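Local structure of probable hydrolase (Pseudomonas aeruginosa, 7AL6) at residues L12-L17 / A67-G72; Y75-Y80 / A105-L110; K147-L152 / L205-P210; K155-Y160 / W199-R204; R179-L184 / L265-E270. The protein is of unknown function but adopts the alpha/beta hydrolase fold and probably acts as a hydrolase, possibly a lipolytic one. All coordinates share one frame; numbering follows the deposited sequence.

Contact 1: L12-L17 / A67-G72; sequences LPHIEL and AHRAEG
Ile15, in the turn that leads into strand 16-22, points its side chain at the loop Ala67-Ala70, which joins a strand of the central alpha/beta hydrolase sheet to helix 77-91. From CB the chain divides. The CG2 branch bends back over one face of the neighbouring His14 ring, offset toward its rim. The other branch, CG1, stands anti to the backbone N (chi1 -162°), the position that carries it across to the loop, where it lies 4.1 Å from Ala67 CB. At the tip, CD1 settles between the loop backbone and the arginine: it is 3.7 Å from Ala67 O and 3.9 Å from Arg69 CG, and it also brushes Arg69 NH1. The polar ends of His14 and Arg69 are both held by Asp83 of helix 77-91, with His14 NE2 bonded to one carboxylate oxygen and Arg69 NH2 in a salt bridge to the other. That shared acid probably eases having His14 NE2 and Arg69 NH1 only 4.5 Å apart. Beyond the apolar patch the backbones are linked once directly and once through a water. Ala67 N donates to Glu16 O at 3.1 Å, and the water gives a hydrogen to His14 O while accepting one from Ala70 N at 2.9 Å.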
# COMPACT_ATOMS: atom_id res chain seq x y z
N LEU A 12 -4.28 13.43 2.57
CA LEU A 12 -4.91 13.38 1.27
C LEU A 12 -5.43 11.97 1.02
O LEU A 12 -5.06 11.03 1.72
CB LEU A 12 -3.91 13.78 0.19
CG LEU A 12 -3.13 15.08 0.44
CD1 LEU A 12 -2.29 15.45 -0.82
CD2 LEU A 12 -4.01 16.23 0.83
N PRO A 13 -6.30 11.80 0.04
CA PRO A 13 -6.86 10.46 -0.21
C PRO A 13 -5.80 9.44 -0.51
O PRO A 13 -5.92 8.29 -0.09
CB PRO A 13 -7.81 10.68 -1.41
CG PRO A 13 -8.17 12.17 -1.35
CD PRO A 13 -6.96 12.87 -0.75
N HIS A 14 -4.73 9.83 -1.18
CA HIS A 14 -3.75 8.87 -1.66
C HIS A 14 -2.40 8.94 -0.97
O HIS A 14 -1.52 8.14 -1.30
CB HIS A 14 -3.53 9.10 -3.16
CG HIS A 14 -3.08 10.50 -3.48
ND1 HIS A 14 -3.88 11.60 -3.29
CD2 HIS A 14 -1.89 10.97 -3.94
CE1 HIS A 14 -3.22 12.69 -3.63
NE2 HIS A 14 -2.01 12.34 -4.05
N ILE A 15 -2.16 9.96 -0.18
CA ILE A 15 -0.84 10.14 0.47
C ILE A 15 -1.01 11.06 1.66
O ILE A 15 -1.91 11.86 1.67
CB ILE A 15 0.17 10.72 -0.54
CG1 ILE A 15 1.62 10.55 -0.12
CG2 ILE A 15 -0.16 12.16 -0.83
CD1 ILE A 15 2.63 10.82 -1.20
N GLU A 16 -0.10 10.98 2.60
CA GLU A 16 -0.07 11.84 3.78
C GLU A 16 1.15 12.75 3.65
O GLU A 16 2.23 12.22 3.52
CB GLU A 16 -0.02 10.96 5.00
CG GLU A 16 -0.52 11.64 6.21
CD GLU A 16 -0.43 10.73 7.41
OE1 GLU A 16 -1.35 9.97 7.62
OE2 GLU A 16 0.59 10.80 8.07
N LEU A 17 1.00 14.06 3.72
CA LEU A 17 2.12 14.99 3.56
C LEU A 17 2.37 15.71 4.87
O LEU A 17 1.49 15.76 5.68
CB LEU A 17 1.82 16.01 2.47
CG LEU A 17 1.53 15.47 1.09
CD1 LEU A 17 1.20 16.59 0.15
CD2 LEU A 17 2.68 14.65 0.57
N ALA A 67 5.27 11.58 3.34
CA ALA A 67 5.39 10.19 2.93
C ALA A 67 5.94 10.08 1.52
O ALA A 67 5.78 10.97 0.70
CB ALA A 67 4.02 9.52 3.02
N HIS A 68 6.62 8.96 1.27
CA HIS A 68 6.87 8.50 -0.09
C HIS A 68 5.56 8.04 -0.73
O HIS A 68 4.65 7.55 -0.06
CB HIS A 68 7.86 7.33 -0.10
CG HIS A 68 9.17 7.65 0.51
ND1 HIS A 68 9.91 8.75 0.15
CD2 HIS A 68 9.86 7.04 1.51
CE1 HIS A 68 11.01 8.80 0.87
NE2 HIS A 68 11.00 7.78 1.71
N ARG A 69 5.47 8.21 -2.04
CA ARG A 69 4.30 7.74 -2.78
C ARG A 69 4.22 6.21 -2.72
O ARG A 69 5.23 5.52 -2.58
CB ARG A 69 4.38 8.16 -4.24
CG ARG A 69 4.39 9.68 -4.49
CD ARG A 69 4.02 9.99 -5.96
NE ARG A 69 4.15 11.40 -6.28
CZ ARG A 69 3.36 12.34 -5.79
NH1 ARG A 69 2.37 12.02 -4.98
NH2 ARG A 69 3.55 13.61 -6.12
N ALA A 70 3.00 5.70 -2.88
CA ALA A 70 2.80 4.25 -2.95
C ALA A 70 3.55 3.64 -4.13
O ALA A 70 4.02 4.32 -5.05
CB ALA A 70 1.30 3.94 -3.06
N GLU A 71 3.69 2.31 -4.07
CA GLU A 71 4.42 1.56 -5.09
C GLU A 71 3.88 1.85 -6.49
O GLU A 71 2.66 1.90 -6.69
CB GLU A 71 4.25 0.06 -4.83
CG GLU A 71 4.79 -0.44 -3.53
CD GLU A 71 6.15 -1.06 -3.70
OE1 GLU A 71 6.44 -2.05 -2.99
OE2 GLU A 71 6.93 -0.57 -4.56
N GLY A 72 4.77 1.97 -7.46
CA GLY A 72 4.42 2.21 -8.84
C GLY A 72 3.99 3.63 -9.19
O GLY A 72 3.91 3.94 -10.38
O HOH W 1 0.60 7.25 -3.34

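Contact 2: Y75-Y80 / A105-L110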
# COMPACT_ATOMS: atom_id res chain seq x y z
N TYR A 75 6.67 10.52 -9.98
CA TYR A 75 6.98 11.84 -9.39
C TYR A 75 7.11 12.85 -10.53
O TYR A 75 8.13 13.45 -10.69
CB TYR A 75 8.24 11.81 -8.52
CG TYR A 75 8.12 11.15 -7.17
CD1 TYR A 75 8.32 9.79 -7.02
CD2 TYR A 75 7.90 11.88 -6.02
CE1 TYR A 75 8.27 9.17 -5.79
CE2 TYR A 75 7.84 11.28 -4.78
CZ TYR A 75 8.02 9.92 -4.66
OH TYR A 75 7.95 9.32 -3.46
N LEU A 76 6.06 12.98 -11.33
CA LEU A 76 6.01 13.95 -12.46
C LEU A 76 5.49 15.29 -11.94
O LEU A 76 4.88 15.32 -10.89
CB LEU A 76 5.17 13.38 -13.59
CG LEU A 76 5.61 11.99 -14.05
CD1 LEU A 76 4.79 11.51 -15.22
CD2 LEU A 76 7.08 11.97 -14.36
N LEU A 77 5.73 16.37 -12.67
CA LEU A 77 5.41 17.74 -12.23
C LEU A 77 3.91 17.88 -11.94
O LEU A 77 3.61 18.48 -10.95
CB LEU A 77 5.88 18.74 -13.28
CG LEU A 77 7.39 18.88 -13.44
CD1 LEU A 77 7.72 19.73 -14.65
CD2 LEU A 77 8.02 19.47 -12.20
N TRP A 78 3.04 17.32 -12.76
CA TRP A 78 1.57 17.40 -12.58
C TRP A 78 1.11 16.55 -11.38
O TRP A 78 0.02 16.77 -10.93
CB TRP A 78 0.80 17.09 -13.86
CG TRP A 78 1.30 15.90 -14.60
CD1 TRP A 78 0.90 14.62 -14.43
CD2 TRP A 78 2.30 15.89 -15.61
NE1 TRP A 78 1.59 13.81 -15.27
CE2 TRP A 78 2.46 14.56 -16.00
CE3 TRP A 78 3.09 16.86 -16.21
CZ2 TRP A 78 3.36 14.18 -16.98
CZ3 TRP A 78 4.00 16.49 -17.16
CH2 TRP A 78 4.13 15.16 -17.54
N ASP A 79 1.88 15.55 -10.98
CA ASP A 79 1.61 14.73 -9.77
C ASP A 79 1.73 15.66 -8.55
O ASP A 79 0.84 15.65 -7.74
CB ASP A 79 2.53 13.51 -9.67
CG ASP A 79 2.40 12.52 -10.81
OD1 ASP A 79 1.31 12.28 -11.22
OD2 ASP A 79 3.39 12.00 -11.22
N TYR A 80 2.77 16.49 -8.49
CA TYR A 80 2.91 17.47 -7.41
C TYR A 80 1.78 18.49 -7.46
O TYR A 80 1.28 18.93 -6.41
CB TYR A 80 4.24 18.21 -7.50
CG TYR A 80 5.51 17.41 -7.26
CD1 TYR A 80 5.71 16.67 -6.09
CD2 TYR A 80 6.54 17.41 -8.22
CE1 TYR A 80 6.89 15.94 -5.90
CE2 TYR A 80 7.70 16.68 -8.04
CZ TYR A 80 7.88 15.96 -6.86
OH TYR A 80 9.04 15.25 -6.70
N ALA A 105 8.40 26.54 -7.98
CA ALA A 105 7.90 27.61 -8.83
C ALA A 105 7.36 27.04 -10.13
O ALA A 105 6.31 27.46 -10.61
CB ALA A 105 9.00 28.64 -9.13
N ILE A 106 8.03 26.02 -10.66
CA ILE A 106 7.54 25.38 -11.87
C ILE A 106 6.18 24.76 -11.65
O ILE A 106 5.27 24.89 -12.49
CB ILE A 106 8.56 24.33 -12.35
CG1 ILE A 106 9.84 25.03 -12.77
CG2 ILE A 106 7.94 23.52 -13.46
CD1 ILE A 106 10.95 24.09 -13.05
N VAL A 107 6.00 24.09 -10.49
CA VAL A 107 4.73 23.43 -10.19
C VAL A 107 3.64 24.48 -10.02
O VAL A 107 2.49 24.28 -10.45
CB VAL A 107 4.89 22.56 -8.92
CG1 VAL A 107 3.54 22.09 -8.42
CG2 VAL A 107 5.76 21.35 -9.23
N SER A 108 4.00 25.60 -9.42
CA SER A 108 3.06 26.67 -9.19
C SER A 108 2.53 27.23 -10.50
O SER A 108 1.32 27.50 -10.62
CB SER A 108 3.72 27.80 -8.41
OG SER A 108 4.08 27.42 -7.10
N VAL A 109 3.43 27.42 -11.49
CA VAL A 109 3.02 27.94 -12.80
C VAL A 109 2.09 26.98 -13.50
O VAL A 109 1.10 27.39 -14.12
CB VAL A 109 4.26 28.24 -13.68
CG1 VAL A 109 3.87 28.44 -15.17
CG2 VAL A 109 5.03 29.46 -13.17
N LEU A 110 2.37 25.68 -13.42
CA LEU A 110 1.53 24.64 -14.03
C LEU A 110 0.13 24.71 -13.41
O LEU A 110 -0.80 24.72 -14.13
CB LEU A 110 2.14 23.26 -13.78
CG LEU A 110 3.34 22.88 -14.64
CD1 LEU A 110 3.69 21.43 -14.42
CD2 LEU A 110 3.09 23.15 -16.11
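The Tyr80 ring meets Val107 obliquely, with CG2 of the valine 4.1 Å from Tyr80 CD2. The ring itself leads away from helix 103-114 toward Phe60, whose ring it meets with the planes about 40° apart. Trp78 is turned off the interface: one face of its indole carries Leu76 CB, offset toward the rim, and Pro210 of a second subunit packs against the residue. Closer to the backbone, Tyr80 CB sits 3.9 Å from Val107 CG2, and the two side chains meet at about a right angle. Leu77 points toward the other helix and divides its contacts by atom: CB lies 3.7 Å from Leu110 CD1, CD1 is 4.0 Å from Ile106 CG2, and CD2 is 4.2 Å from Val107 CG2. In this alpha/beta hydrolase fold, helix 103-114 directly follows the strand and tight turn that fit a nucleophile elbow, and Val107 touches residues of that turn. With chi1 at 168°, Val107 sends CG1 anti to its own N, which leaves both methyls against Tyr80 CB. A bound PEG molecule comes within about 3 Å of the Leu77 side chain. The first turn of helix 77-91 is tied back on itself, since Leu76 N, at the N-cap, donates to Asp79 OD2 at 2.8 Å, on the anti side of the carboxylate and 22° out of its plane. The same oxygen bonds to Ser74 OG.

Contact 3: K147-L152 / L205-P210; sequences KAQLAL and LTLPSP
Leu207 reaches from a loop against the C-terminal end of helix 138-150 in the region inserted after the sixth sheet strand, where alpha/beta hydrolases commonly carry a cap. Its CD2 lies 3.6 Å from Leu152 CD1 and touches Ala148 O, with Ala148 CB at 3.9 Å. The two leucine side chains meet at about a right angle. CD1, the other branch, rests over the flat of the Gln149 amide, 3.5 Å from OE1 and equally far from NE2. That approach depends on the glutamine chain bending at chi2 (-90°), which folds the amide over the leucine. Beside this group Pro208 brings its CD to 3.6 Å from Ala148 CB, and the same proline also packs on Glu144 one turn earlier in the helix. The helix is covered in turn by a second subunit, whose Leu82 meets Gln149 and whose Leu85 meets Leu150. Thr206 adds a looser touch: its OG1, placed between its own N and carbonyl carbon (chi1 68°), bonds to Ala203 O and lies 4.0 Å from Leu152 CD1.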
# COMPACT_ATOMS: atom_id res chain seq x y z
N LYS A 147 13.97 2.00 -19.54
CA LYS A 147 15.22 1.32 -19.17
C LYS A 147 15.62 1.72 -17.75
O LYS A 147 15.96 0.85 -16.99
CB LYS A 147 16.31 1.61 -20.20
CG LYS A 147 16.38 0.59 -21.33
CD LYS A 147 16.49 1.18 -22.72
CE LYS A 147 17.91 1.30 -23.25
NZ LYS A 147 17.95 1.47 -24.72
N ALA A 148 15.49 2.99 -17.39
CA ALA A 148 15.82 3.50 -16.05
C ALA A 148 14.89 2.83 -15.03
O ALA A 148 15.35 2.48 -13.97
CB ALA A 148 15.72 4.99 -16.02
N GLN A 149 13.62 2.65 -15.36
CA GLN A 149 12.67 1.98 -14.48
C GLN A 149 13.06 0.52 -14.23
O GLN A 149 12.91 0.01 -13.12
CB GLN A 149 11.25 2.04 -15.07
CG GLN A 149 10.62 3.43 -15.01
CD GLN A 149 9.81 3.69 -13.73
OE1 GLN A 149 9.98 3.03 -12.72
NE2 GLN A 149 8.94 4.70 -13.78
N LEU A 150 13.53 -0.18 -15.26
CA LEU A 150 13.98 -1.56 -15.06
C LEU A 150 15.22 -1.62 -14.18
O LEU A 150 15.38 -2.55 -13.39
CB LEU A 150 14.28 -2.24 -16.41
CG LEU A 150 13.13 -2.48 -17.39
CD1 LEU A 150 13.68 -3.17 -18.65
CD2 LEU A 150 12.02 -3.31 -16.83
N ALA A 151 16.12 -0.63 -14.32
CA ALA A 151 17.36 -0.60 -13.56
C ALA A 151 17.21 -0.01 -12.16
O ALA A 151 18.21 0.08 -11.44
CB ALA A 151 18.42 0.21 -14.32
N LEU A 152 16.01 0.37 -11.74
CA LEU A 152 15.90 1.16 -10.52
C LEU A 152 16.08 0.33 -9.27
O LEU A 152 16.44 0.87 -8.22
CB LEU A 152 14.55 1.86 -10.44
CG LEU A 152 14.49 2.96 -9.39
CD1 LEU A 152 15.25 4.17 -9.92
CD2 LEU A 152 13.05 3.29 -9.05
N LEU A 205 12.86 9.52 -7.55
CA LEU A 205 13.07 10.91 -7.88
C LEU A 205 14.19 11.08 -8.89
O LEU A 205 14.31 12.17 -9.46
CB LEU A 205 13.41 11.71 -6.62
CG LEU A 205 12.20 11.92 -5.70
CD1 LEU A 205 12.56 12.45 -4.36
CD2 LEU A 205 11.18 12.85 -6.36
N THR A 206 15.04 10.06 -9.10
CA THR A 206 16.12 10.12 -10.08
C THR A 206 15.68 9.70 -11.48
O THR A 206 16.47 9.81 -12.42
CB THR A 206 17.32 9.22 -9.68
OG1 THR A 206 16.97 7.81 -9.75
CG2 THR A 206 17.78 9.52 -8.32
N LEU A 207 14.47 9.15 -11.63
CA LEU A 207 14.06 8.62 -12.91
C LEU A 207 13.87 9.78 -13.89
O LEU A 207 13.49 10.88 -13.48
CB LEU A 207 12.77 7.85 -12.79
CG LEU A 207 12.85 6.52 -12.04
CD1 LEU A 207 11.42 6.07 -11.67
CD2 LEU A 207 13.54 5.44 -12.86
N PRO A 208 14.13 9.57 -15.16
CA PRO A 208 13.78 10.59 -16.16
C PRO A 208 12.31 10.50 -16.52
O PRO A 208 11.70 9.44 -16.44
CB PRO A 208 14.68 10.25 -17.35
CG PRO A 208 14.91 8.78 -17.27
CD PRO A 208 14.83 8.42 -15.76
N SER A 209 11.74 11.64 -16.91
CA SER A 209 10.34 11.64 -17.27
C SER A 209 10.11 10.78 -18.50
O SER A 209 10.95 10.73 -19.40
CB SER A 209 9.84 13.07 -17.53
OG SER A 209 8.48 13.01 -17.91
N PRO A 210 8.99 10.05 -18.57
CA PRO A 210 8.69 9.34 -19.81
C PRO A 210 8.21 10.26 -20.93
O PRO A 210 8.17 9.82 -22.09
CB PRO A 210 7.59 8.38 -19.39
CG PRO A 210 6.91 9.08 -18.24
CD PRO A 210 7.95 9.85 -17.54

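Contact 4: K155-Y160 / W199-R204; sequences KRKPVY and WRTDAR
Lys155-Tyr160 and Trp199-Ala203 run antiparallel, their end-to-end directions 176° apart, but the backbones stand too far apart to pair directly; a water bridges them, giving a hydrogen to Pro158 O and taking one from Trp199 N at 2.9 Å. Lys157 spans the gap. Its CD presses tightly on Thr201 CG2 at 3.5 Å, a methyl held in the crowded position between the threonine N and carbonyl carbon. The lysine then bends so that NZ makes a weak bond to Thr201 O at 3.3 Å. A second water takes a hydrogen from Lys157 NZ at 2.6 Å and another from Ala203 N, while Lys155 CB simply packs on Ala203 CB. At the far end the indole edge of Trp199 points at the face of Tyr160 in an offset edge-to-face pair, with the planes at 82°. Trp199 NE1 is hydrogen-bonded to Ala166 O of helix 163-172. Arg204 grips Asp202 side-on, NE to OD1 and NH2 to OD2 at 3.0 Å, and its backbone N also bonds to Asp202 OD1 in an Asx turn; OD2 has Tyr75 OH as a further partner. Both segments belong to the insertion between the sixth and seventh sheet strands, the usual place of the cap in alpha/beta hydrolases.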
# COMPACT_ATOMS: atom_id res chain seq x y z
N LYS A 155 19.36 0.83 -6.92
CA LYS A 155 19.76 2.12 -6.35
C LYS A 155 19.85 2.06 -4.83
O LYS A 155 19.05 1.39 -4.17
CB LYS A 155 18.80 3.25 -6.76
CG LYS A 155 18.71 3.53 -8.26
CD LYS A 155 19.57 4.73 -8.69
CE LYS A 155 19.29 5.11 -10.16
NZ LYS A 155 20.51 5.58 -10.87
N ARG A 156 20.83 2.77 -4.31
CA ARG A 156 21.09 2.88 -2.86
C ARG A 156 21.50 4.32 -2.58
O ARG A 156 21.91 5.02 -3.50
CB ARG A 156 22.12 1.84 -2.44
CG ARG A 156 21.74 0.42 -2.83
CD ARG A 156 20.74 -0.19 -1.88
NE ARG A 156 20.50 -1.60 -2.16
CZ ARG A 156 19.60 -2.05 -3.02
NH1 ARG A 156 18.85 -1.19 -3.69
NH2 ARG A 156 19.44 -3.34 -3.21
N LYS A 157 21.33 4.73 -1.33
CA LYS A 157 21.59 6.10 -0.85
C LYS A 157 22.86 6.10 -0.01
O LYS A 157 23.10 5.12 0.65
CB LYS A 157 20.36 6.58 -0.09
CG LYS A 157 19.07 5.85 -0.48
CD LYS A 157 17.81 6.65 -0.41
CE LYS A 157 16.60 5.78 -0.19
NZ LYS A 157 15.90 5.51 -1.46
N PRO A 158 23.73 7.13 -0.09
CA PRO A 158 24.90 7.23 0.75
C PRO A 158 24.60 7.34 2.24
O PRO A 158 23.60 7.85 2.58
CB PRO A 158 25.56 8.57 0.42
CG PRO A 158 24.95 9.01 -0.87
CD PRO A 158 23.74 8.14 -1.13
N VAL A 159 25.50 6.86 3.08
CA VAL A 159 25.38 6.97 4.53
C VAL A 159 26.52 7.84 5.03
O VAL A 159 27.66 7.67 4.60
CB VAL A 159 25.41 5.59 5.22
CG1 VAL A 159 25.33 5.75 6.70
CG2 VAL A 159 24.29 4.73 4.69
N TYR A 160 26.19 8.79 5.88
CA TYR A 160 27.15 9.74 6.49
C TYR A 160 27.24 9.37 7.96
O TYR A 160 26.26 9.51 8.65
CB TYR A 160 26.71 11.19 6.28
CG TYR A 160 26.58 11.51 4.82
CD1 TYR A 160 27.68 11.90 4.07
CD2 TYR A 160 25.40 11.28 4.15
CE1 TYR A 160 27.58 12.11 2.71
CE2 TYR A 160 25.29 11.50 2.80
CZ TYR A 160 26.39 11.90 2.07
OH TYR A 160 26.26 12.11 0.74
N TRP A 199 20.33 11.31 3.53
CA TRP A 199 19.41 12.38 3.10
C TRP A 199 18.14 11.63 2.67
O TRP A 199 18.22 10.90 1.70
CB TRP A 199 20.03 13.25 1.99
CG TRP A 199 20.96 14.30 2.50
CD1 TRP A 199 22.30 14.20 2.69
CD2 TRP A 199 20.61 15.62 2.93
NE1 TRP A 199 22.80 15.35 3.20
CE2 TRP A 199 21.79 16.24 3.36
CE3 TRP A 199 19.42 16.33 2.98
CZ2 TRP A 199 21.81 17.55 3.83
CZ3 TRP A 199 19.44 17.62 3.45
CH2 TRP A 199 20.62 18.22 3.87
N ARG A 200 17.02 11.78 3.38
CA ARG A 200 15.79 11.01 3.11
C ARG A 200 15.34 11.32 1.69
O ARG A 200 15.16 12.46 1.38
CB ARG A 200 14.70 11.35 4.13
CG ARG A 200 13.39 10.62 3.89
CD ARG A 200 12.41 10.69 5.05
NE ARG A 200 11.23 9.95 4.71
CZ ARG A 200 10.27 10.39 3.93
NH1 ARG A 200 10.33 11.61 3.44
NH2 ARG A 200 9.23 9.63 3.66
N THR A 201 15.06 10.30 0.92
CA THR A 201 14.71 10.53 -0.47
C THR A 201 14.12 9.25 -1.07
O THR A 201 14.18 8.17 -0.47
CB THR A 201 15.95 10.99 -1.26
OG1 THR A 201 15.54 11.57 -2.50
CG2 THR A 201 16.88 9.81 -1.53
N ASP A 202 13.46 9.41 -2.20
CA ASP A 202 12.88 8.30 -2.94
C ASP A 202 13.73 8.14 -4.19
O ASP A 202 13.97 9.11 -4.91
CB ASP A 202 11.43 8.59 -3.25
CG ASP A 202 10.66 7.37 -3.69
OD1 ASP A 202 11.15 6.58 -4.54
OD2 ASP A 202 9.50 7.26 -3.20
N ALA A 203 14.25 6.93 -4.39
CA ALA A 203 15.07 6.68 -5.56
C ALA A 203 14.31 6.95 -6.85
O ALA A 203 14.93 7.23 -7.87
CB ALA A 203 15.57 5.24 -5.54
N ARG A 204 12.98 6.89 -6.83
CA ARG A 204 12.24 7.20 -8.05
C ARG A 204 12.46 8.64 -8.48
O ARG A 204 12.22 8.97 -9.64
CB ARG A 204 10.75 6.92 -7.84
CG ARG A 204 10.41 5.43 -7.72
CD ARG A 204 8.92 5.27 -7.44
NE ARG A 204 8.66 5.41 -6.01
CZ ARG A 204 7.47 5.22 -5.45
NH1 ARG A 204 6.42 4.91 -6.20
NH2 ARG A 204 7.35 5.37 -4.14
O HOH W 2 13.67 4.58 -2.50
O HOH W 3 22.45 10.39 1.73

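Contact 5: R179-L184 / L265-E270; sequences REAAEL and LHLDDE
Apolar packing comes first: Ala181 and Leu184, one helical turn apart, both bear on Leu267. Ala181 CB is 3.6 Å from Leu267 CD2, and Leu184 CD1 is 3.7 Å from Leu267 CD1, the two leucines sliding past each other in opposite directions. Leu267 manages both because its CG is anti to the backbone N (chi1 179°), which lays the fork alongside helix 179-189. With alanine as the partner the backbones come close, the CA atoms of Ala181 and Asp268 lying 5.0 Å apart. Mixed contacts follow. Asp268 OD1 rests 3.6 Å from Ala181 CB, while Glu180 CB just grazes Asp268 O. The polar ties run through neighbours. Ser178 OG bonds to both Asp268 O and Ala181 N, joining the segments at the start of the helix. Arg45 does so from another side, with NE on Leu267 O and salt bridges to Glu180 OE1 and Glu270 OE2; its charge probably offsets that of these two carboxylates, whose oxygens are 6.5 Å apart. The short, weakly bonded helical turn 265-268 comes just after His263, which fits the histidine of a Ser-His-Asp triad, so the contact packs the inserted helix 179-189 against the probable catalytic-histidine loop of an alpha/beta hydrolase.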
# COMPACT_ATOMS: atom_id res chain seq x y z
N ARG A 179 26.58 27.07 3.98
CA ARG A 179 26.67 26.03 5.03
C ARG A 179 25.40 26.09 5.87
O ARG A 179 24.84 25.05 6.12
CB ARG A 179 27.92 26.20 5.90
CG ARG A 179 28.08 25.13 6.97
CD ARG A 179 29.41 25.10 7.70
NE ARG A 179 30.51 24.69 6.84
CZ ARG A 179 30.89 23.44 6.64
NH1 ARG A 179 30.31 22.43 7.26
NH2 ARG A 179 31.88 23.20 5.81
N GLU A 180 24.95 27.29 6.22
CA GLU A 180 23.74 27.50 7.04
C GLU A 180 22.51 26.98 6.29
O GLU A 180 21.70 26.37 6.92
CB GLU A 180 23.60 28.96 7.44
CG GLU A 180 24.56 29.36 8.53
CD GLU A 180 24.32 30.75 9.09
OE1 GLU A 180 23.46 31.45 8.57
OE2 GLU A 180 25.00 31.10 10.04
N ALA A 181 22.41 27.23 5.00
CA ALA A 181 21.33 26.69 4.18
C ALA A 181 21.31 25.17 4.24
O ALA A 181 20.25 24.56 4.45
CB ALA A 181 21.47 27.16 2.73
N ALA A 182 22.47 24.55 4.05
CA ALA A 182 22.58 23.10 4.06
C ALA A 182 22.26 22.52 5.43
O ALA A 182 21.55 21.51 5.52
CB ALA A 182 23.95 22.69 3.57
N GLU A 183 22.70 23.19 6.51
CA GLU A 183 22.30 22.82 7.86
C GLU A 183 20.78 22.89 8.05
O GLU A 183 20.19 22.00 8.67
CB GLU A 183 22.99 23.74 8.89
CG GLU A 183 24.50 23.52 8.94
CD GLU A 183 25.25 24.40 9.95
OE1 GLU A 183 24.64 25.26 10.62
OE2 GLU A 183 26.48 24.22 10.03
N LEU A 184 20.16 24.00 7.62
CA LEU A 184 18.72 24.15 7.79
C LEU A 184 17.96 23.05 7.05
O LEU A 184 17.08 22.39 7.61
CB LEU A 184 18.30 25.54 7.32
CG LEU A 184 18.71 26.67 8.26
CD1 LEU A 184 18.59 28.04 7.56
CD2 LEU A 184 17.89 26.65 9.51
N LEU A 265 18.99 32.03 -2.79
CA LEU A 265 19.29 33.30 -2.13
C LEU A 265 18.42 33.55 -0.91
O LEU A 265 18.83 34.26 0.02
CB LEU A 265 19.18 34.46 -3.12
CG LEU A 265 17.79 34.95 -3.48
CD1 LEU A 265 17.93 36.28 -4.28
CD2 LEU A 265 17.01 33.93 -4.31
N HIS A 266 17.18 33.08 -0.93
CA HIS A 266 16.19 33.25 0.16
C HIS A 266 16.59 32.46 1.41
O HIS A 266 16.09 32.78 2.44
CB HIS A 266 14.78 32.86 -0.31
CG HIS A 266 14.64 31.41 -0.55
ND1 HIS A 266 15.32 30.78 -1.51
CD2 HIS A 266 13.92 30.48 0.07
CE1 HIS A 266 15.01 29.51 -1.49
NE2 HIS A 266 14.16 29.31 -0.55
N LEU A 267 17.36 31.40 1.26
CA LEU A 267 17.80 30.54 2.39
C LEU A 267 19.28 30.70 2.76
O LEU A 267 19.59 30.50 3.91
CB LEU A 267 17.52 29.10 1.99
CG LEU A 267 17.92 28.05 3.01
CD1 LEU A 267 17.01 28.10 4.21
CD2 LEU A 267 17.93 26.68 2.39
N ASP A 268 20.12 31.15 1.84
CA ASP A 268 21.59 31.20 2.05
C ASP A 268 21.94 32.06 3.25
O ASP A 268 22.74 31.64 4.02
CB ASP A 268 22.31 31.72 0.81
CG ASP A 268 22.47 30.64 -0.23
OD1 ASP A 268 22.52 29.51 0.16
OD2 ASP A 268 22.48 30.96 -1.38
N ASP A 269 21.30 33.20 3.42
CA ASP A 269 21.68 34.09 4.50
C ASP A 269 20.53 35.02 4.81
O ASP A 269 19.53 35.08 4.09
CB ASP A 269 22.95 34.90 4.17
CG ASP A 269 22.84 35.62 2.84
OD1 ASP A 269 21.78 36.25 2.56
OD2 ASP A 269 23.80 35.53 2.06
N GLU A 270 20.67 35.74 5.91
CA GLU A 270 19.59 36.63 6.32
C GLU A 270 19.45 37.80 5.36
O GLU A 270 18.34 38.29 5.16
CB GLU A 270 19.81 37.15 7.74
CG GLU A 270 19.50 36.11 8.83
CD GLU A 270 18.02 35.70 8.85
OE1 GLU A 270 17.15 36.59 8.77
OE2 GLU A 270 17.74 34.48 8.93

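Contact 2 is the buried one, purely apolar between two helices of the core fold, whereas contacts 3 and 4 lie at the surface within the inserted region and contacts 1 and 5 are partly buried. Contact 4 is nested inside the loop that contact 3 closes, yet contact 3 rests on leucine packing and contact 4 on waters, a lysine and an aromatic pair. Arg204 ties that region to the loop before helix 77-91, bonding to Arg69 O and Ala70 O of contact 1. Contact 5 sits apart, touching contact 4 through Trp199. Contacts 1 to 3 meet the second subunit, while contacts 1, 4 and 5 meet the third.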